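Local coordinates for protein putative beta-glucosidase (Bifidobacterium adolescentis, PDB 5WAB) that hydrolyses beta-glucosidic linkages as a family 3 glycoside hydrolase and probably also releases terminal arabinopyranose from ginsenoside Rb2, at residues A94-P108 with I139-K153. Sequence-based numbering, arbitrary orientation.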
loop_
_atom_site.group_PDB
_atom_site.type_symbol
_atom_site.label_atom_id
_atom_site.label_comp_id
_atom_site.label_asym_id
_atom_site.label_seq_id
_atom_site.Cartn_x
_atom_site.Cartn_y
_atom_site.Cartn_z
ATOM N N ALA A 94 13.988 2.654 11.100
ATOM C CA ALA A 94 14.953 3.742 11.208
ATOM C C ALA A 94 16.095 3.384 12.152
ATOM O O ALA A 94 17.260 3.695 11.875
ATOM C CB ALA A 94 14.256 5.015 11.679
ATOM N N GLU A 95 15.784 2.729 13.272
ATOM C CA GLU A 95 16.826 2.358 14.222
ATOM C C GLU A 95 17.809 1.371 13.603
ATOM O O GLU A 95 19.013 1.419 13.885
ATOM C CB GLU A 95 16.193 1.775 15.483
ATOM C CG GLU A 95 15.399 2.797 16.279
ATOM C CD GLU A 95 14.709 2.184 17.471
ATOM O OE1 GLU A 95 14.476 0.953 17.457
ATOM O OE2 GLU A 95 14.392 2.934 18.422
ATOM N N GLU A 96 17.322 0.478 12.742
ATOM C CA GLU A 96 18.246 -0.404 12.043
ATOM C C GLU A 96 19.094 0.383 11.051
ATOM O O GLU A 96 20.286 0.098 10.884
ATOM C CB GLU A 96 17.479 -1.530 11.347
ATOM C CG GLU A 96 16.566 -2.296 12.289
ATOM C CD GLU A 96 16.082 -3.622 11.726
ATOM O OE1 GLU A 96 16.412 -3.956 10.570
ATOM O OE2 GLU A 96 15.376 -4.339 12.461
ATOM N N CYS A 97 18.507 1.402 10.415
ATOM C CA CYS A 97 19.287 2.273 9.543
ATOM C C CYS A 97 20.358 3.013 10.325
ATOM O O CYS A 97 21.471 3.212 9.825
ATOM C CB CYS A 97 18.380 3.281 8.835
ATOM S SG CYS A 97 17.271 2.600 7.593
ATOM N N ILE A 98 20.042 3.425 11.556
ATOM C CA ILE A 98 21.002 4.174 12.366
ATOM C C ILE A 98 22.196 3.298 12.729
ATOM O O ILE A 98 23.340 3.768 12.758
ATOM C CB ILE A 98 20.308 4.759 13.612
ATOM C CG1 ILE A 98 19.303 5.829 13.185
ATOM C CG2 ILE A 98 21.323 5.366 14.568
ATOM C CD1 ILE A 98 18.410 6.319 14.303
ATOM N N GLN A 99 21.957 2.011 12.998
ATOM C CA GLN A 99 23.063 1.089 13.234
ATOM C C GLN A 99 23.929 0.930 11.988
ATOM O O GLN A 99 25.161 0.891 12.080
ATOM C CB GLN A 99 22.532 -0.273 13.683
ATOM C CG GLN A 99 23.571 -1.397 13.669
ATOM C CD GLN A 99 23.001 -2.736 14.113
ATOM O OE1 GLN A 99 22.440 -2.856 15.203
ATOM N NE2 GLN A 99 23.136 -3.750 13.264
ATOM N N GLU A 100 23.304 0.863 10.812
ATOM C CA GLU A 100 23.998 0.506 9.585
ATOM C C GLU A 100 24.405 1.719 8.757
ATOM O O GLU A 100 24.818 1.558 7.607
ATOM C CB GLU A 100 23.126 -0.433 8.750
ATOM C CG GLU A 100 22.873 -1.768 9.415
ATOM C CD GLU A 100 24.139 -2.567 9.601
ATOM O OE1 GLU A 100 24.927 -2.652 8.637
ATOM O OE2 GLU A 100 24.357 -3.100 10.710
ATOM N N LYS A 101 24.321 2.918 9.330
ATOM C CA LYS A 101 24.759 4.157 8.681
ATOM C C LYS A 101 24.047 4.362 7.343
ATOM O O LYS A 101 24.672 4.627 6.315
ATOM C CB LYS A 101 26.280 4.172 8.496
ATOM C CG LYS A 101 27.066 3.663 9.706
ATOM C CD LYS A 101 26.713 4.367 11.009
ATOM C CE LYS A 101 27.221 5.788 11.079
ATOM N NZ LYS A 101 26.967 6.330 12.447
ATOM N N VAL A 102 22.721 4.227 7.367
ATOM C CA VAL A 102 21.867 4.425 6.197
ATOM C C VAL A 102 20.999 5.649 6.452
ATOM O O VAL A 102 20.158 5.640 7.359
ATOM C CB VAL A 102 20.994 3.192 5.912
ATOM C CG1 VAL A 102 20.013 3.496 4.791
ATOM C CG2 VAL A 102 21.853 1.991 5.557
ATOM N N ALA A 103 21.170 6.691 5.630
ATOM C CA ALA A 103 20.475 7.951 5.883
ATOM C C ALA A 103 19.064 7.970 5.314
ATOM O O ALA A 103 18.194 8.660 5.861
ATOM C CB ALA A 103 21.268 9.130 5.314
ATOM N N VAL A 104 18.818 7.263 4.216
ATOM C CA VAL A 104 17.501 7.216 3.596
ATOM C C VAL A 104 17.175 5.765 3.277
ATOM O O VAL A 104 17.998 5.057 2.688
ATOM C CB VAL A 104 17.430 8.072 2.319
ATOM C CG1 VAL A 104 16.019 8.086 1.767
ATOM C CG2 VAL A 104 17.931 9.483 2.582
ATOM N N ILE A 105 15.986 5.321 3.680
ATOM C CA ILE A 105 15.482 3.997 3.331
ATOM C C ILE A 105 14.424 4.172 2.249
ATOM O O ILE A 105 13.528 5.015 2.378
ATOM C CB ILE A 105 14.937 3.268 4.575
ATOM C CG1 ILE A 105 14.526 1.837 4.238
ATOM C CG2 ILE A 105 13.793 4.041 5.238
ATOM C CD1 ILE A 105 14.416 0.958 5.455
ATOM N N LEU A 106 14.542 3.396 1.169
ATOM C CA LEU A 106 13.819 3.676 -0.077
ATOM C C LEU A 106 12.421 3.064 -0.030
ATOM O O LEU A 106 12.132 2.025 -0.622
ATOM C CB LEU A 106 14.614 3.172 -1.275
ATOM C CG LEU A 106 15.990 3.817 -1.441
ATOM C CD1 LEU A 106 16.741 3.236 -2.632
ATOM C CD2 LEU A 106 15.847 5.327 -1.570
ATOM N N GLY A 107 11.529 3.755 0.661
ATOM C CA GLY A 107 10.153 3.344 0.768
ATOM C C GLY A 107 9.379 4.380 1.547
ATOM O O GLY A 107 9.940 5.377 2.012
ATOM N N PRO A 108 8.063 4.182 1.694
ATOM C CA PRO A 108 7.310 3.053 1.143
ATOM C C PRO A 108 6.764 3.335 -0.261
ATOM O O PRO A 108 6.824 4.472 -0.738
ATOM C CB PRO A 108 6.172 2.889 2.148
ATOM C CG PRO A 108 5.888 4.309 2.588
ATOM C CD PRO A 108 7.218 5.039 2.549
ATOM N N ILE A 139 4.840 4.764 7.895
ATOM C CA ILE A 139 6.236 4.476 7.573
ATOM C C ILE A 139 7.048 5.765 7.522
ATOM O O ILE A 139 8.145 5.847 8.086
ATOM C CB ILE A 139 6.340 3.689 6.254
ATOM C CG1 ILE A 139 5.662 2.328 6.396
ATOM C CG2 ILE A 139 7.788 3.486 5.865
ATOM C CD1 ILE A 139 6.297 1.440 7.449
ATOM N N VAL A 140 6.529 6.785 6.834
ATOM C CA VAL A 140 7.246 8.055 6.705
ATOM C C VAL A 140 7.411 8.723 8.065
ATOM O O VAL A 140 8.520 9.098 8.465
ATOM C CB VAL A 140 6.521 8.982 5.713
ATOM C CG1 VAL A 140 7.190 10.338 5.671
ATOM C CG2 VAL A 140 6.483 8.352 4.319
ATOM N N ALA A 141 6.304 8.899 8.791
ATOM C CA ALA A 141 6.373 9.561 10.092
ATOM C C ALA A 141 7.190 8.746 11.086
ATOM O O ALA A 141 7.929 9.306 11.903
ATOM C CB ALA A 141 4.969 9.810 10.635
ATOM N N GLY A 142 7.068 7.420 11.031
ATOM C CA GLY A 142 7.789 6.584 11.971
ATOM C C GLY A 142 9.290 6.617 11.759
ATOM O O GLY A 142 10.053 6.814 12.706
ATOM N N VAL A 143 9.735 6.406 10.517
ATOM C CA VAL A 143 11.171 6.377 10.240
ATOM C C VAL A 143 11.797 7.734 10.545
ATOM O O VAL A 143 12.806 7.830 11.254
ATOM C CB VAL A 143 11.433 5.960 8.784
ATOM C CG1 VAL A 143 12.911 6.119 8.435
ATOM C CG2 VAL A 143 10.974 4.538 8.530
ATOM N N GLN A 144 11.190 8.804 10.032
ATOM C CA GLN A 144 11.783 10.123 10.174
ATOM C C GLN A 144 11.691 10.648 11.605
ATOM O O GLN A 144 12.442 11.564 11.968
ATOM C CB GLN A 144 11.126 11.085 9.178
ATOM C CG GLN A 144 11.325 10.656 7.712
ATOM C CD GLN A 144 10.881 11.705 6.697
ATOM O OE1 GLN A 144 11.126 11.567 5.496
ATOM N NE2 GLN A 144 10.239 12.761 7.179
ATOM N N SER A 145 10.827 10.062 12.441
ATOM C CA SER A 145 10.811 10.437 13.851
ATOM C C SER A 145 12.108 10.060 14.548
ATOM O O SER A 145 12.376 10.559 15.645
ATOM C CB SER A 145 9.630 9.787 14.579
ATOM O OG SER A 145 9.813 8.391 14.736
ATOM N N LYS A 146 12.910 9.189 13.942
ATOM C CA LYS A 146 14.211 8.809 14.472
ATOM C C LYS A 146 15.355 9.543 13.790
ATOM O O LYS A 146 16.519 9.275 14.104
ATOM C CB LYS A 146 14.416 7.304 14.325
ATOM C CG LYS A 146 13.379 6.473 15.040
ATOM C CD LYS A 146 13.520 6.590 16.544
ATOM C CE LYS A 146 12.542 5.671 17.249
ATOM N NZ LYS A 146 12.831 5.594 18.710
ATOM N N GLY A 147 15.049 10.457 12.869
ATOM C CA GLY A 147 16.056 11.218 12.169
ATOM C C GLY A 147 16.551 10.615 10.875
ATOM O O GLY A 147 17.558 11.094 10.343
ATOM N N VAL A 148 15.882 9.587 10.348
ATOM C CA VAL A 148 16.292 8.903 9.122
ATOM C C VAL A 148 15.281 9.210 8.025
ATOM O O VAL A 148 14.075 9.263 8.282
ATOM C CB VAL A 148 16.409 7.383 9.340
ATOM C CG1 VAL A 148 16.896 6.698 8.080
ATOM C CG2 VAL A 148 17.326 7.083 10.508
ATOM N N GLY A 149 15.772 9.426 6.803
ATOM C CA GLY A 149 14.885 9.766 5.712
ATOM C C GLY A 149 14.216 8.557 5.080
ATOM O O GLY A 149 14.703 7.432 5.148
ATOM N N THR A 150 13.071 8.808 4.454
ATOM C CA THR A 150 12.347 7.828 3.650
ATOM C C THR A 150 12.312 8.301 2.205
ATOM O O THR A 150 12.816 9.372 1.867
ATOM C CB THR A 150 10.918 7.609 4.156
ATOM O OG1 THR A 150 10.153 8.806 3.973
ATOM C CG2 THR A 150 10.914 7.232 5.612
ATOM N N SER A 151 11.686 7.497 1.348
ATOM C CA SER A 151 11.554 7.827 -0.072
ATOM C C SER A 151 10.180 7.353 -0.559
ATOM O O SER A 151 10.021 6.212 -1.003
ATOM C CB SER A 151 12.696 7.210 -0.869
ATOM O OG SER A 151 12.788 7.779 -2.161
ATOM N N LEU A 152 9.184 8.233 -0.450
ATOM C CA LEU A 152 7.872 7.977 -1.031
ATOM C C LEU A 152 8.033 7.638 -2.505
ATOM O O LEU A 152 8.517 8.461 -3.284
ATOM C CB LEU A 152 6.983 9.208 -0.849
ATOM C CG LEU A 152 5.481 9.047 -1.064
ATOM C CD1 LEU A 152 4.943 7.961 -0.148
ATOM C CD2 LEU A 152 4.780 10.374 -0.806
ATOM N N LYS A 153 7.654 6.420 -2.883
ATOM C CA LYS A 153 8.241 5.760 -4.042
ATOM C C LYS A 153 7.299 5.700 -5.238
ATOM O O LYS A 153 6.118 5.354 -5.105
ATOM C CB LYS A 153 8.699 4.345 -3.668
ATOM C CG LYS A 153 10.109 4.045 -4.120
ATOM C CD LYS A 153 10.693 2.829 -3.417
ATOM C CE LYS A 153 9.987 1.551 -3.777
ATOM N NZ LYS A 153 10.742 0.387 -3.241
#
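Val148 packs CG2 on helix 83-99, against Ala94 and 3.6 Å from Ile98 CG1. With CG1 anti to the backbone N (chi1 -177°), that methyl lies between Cys97 and the carbonyls of Val102 and Ala103, 3.2 Å from Ala103 O. Ala94 CB fits against the last turn of the partner helix, 3.2 Å from Val143 O, and Val143 CG1 bridges it to Ile105 CG2. Lys146 lays CB and CG over Ala94, bends at chi2 (-69°) and brings NZ to Glu95 OE2 at 3.1 Å, on the anti side and out of the carboxylate plane; Glu95 OE1 bonds His304. A glutamine at Glu95 would probably leave Lys146 NZ without its countercharge. The strands pair in parallel through Gly149 N to Ala103 O (2.7 Å) and Ile105 N to Gly149 O. Beyond a cis peptide, Pro108 rests CD on Ile139 CG2 (3.7 Å), and its O takes Lys153 N. Lys153 passes CD alongside Leu106 O, which NZ bonds weakly. Each segment runs helix then strand; strand 102-106, helix 129-144 and strand 149-155 form a beta-alpha-beta crossover of the TIM-barrel-like domain. The chemistry implies an apolar, backbone-bonded interior with one salt bridge across it, and Lys153 paired outward with Glu123.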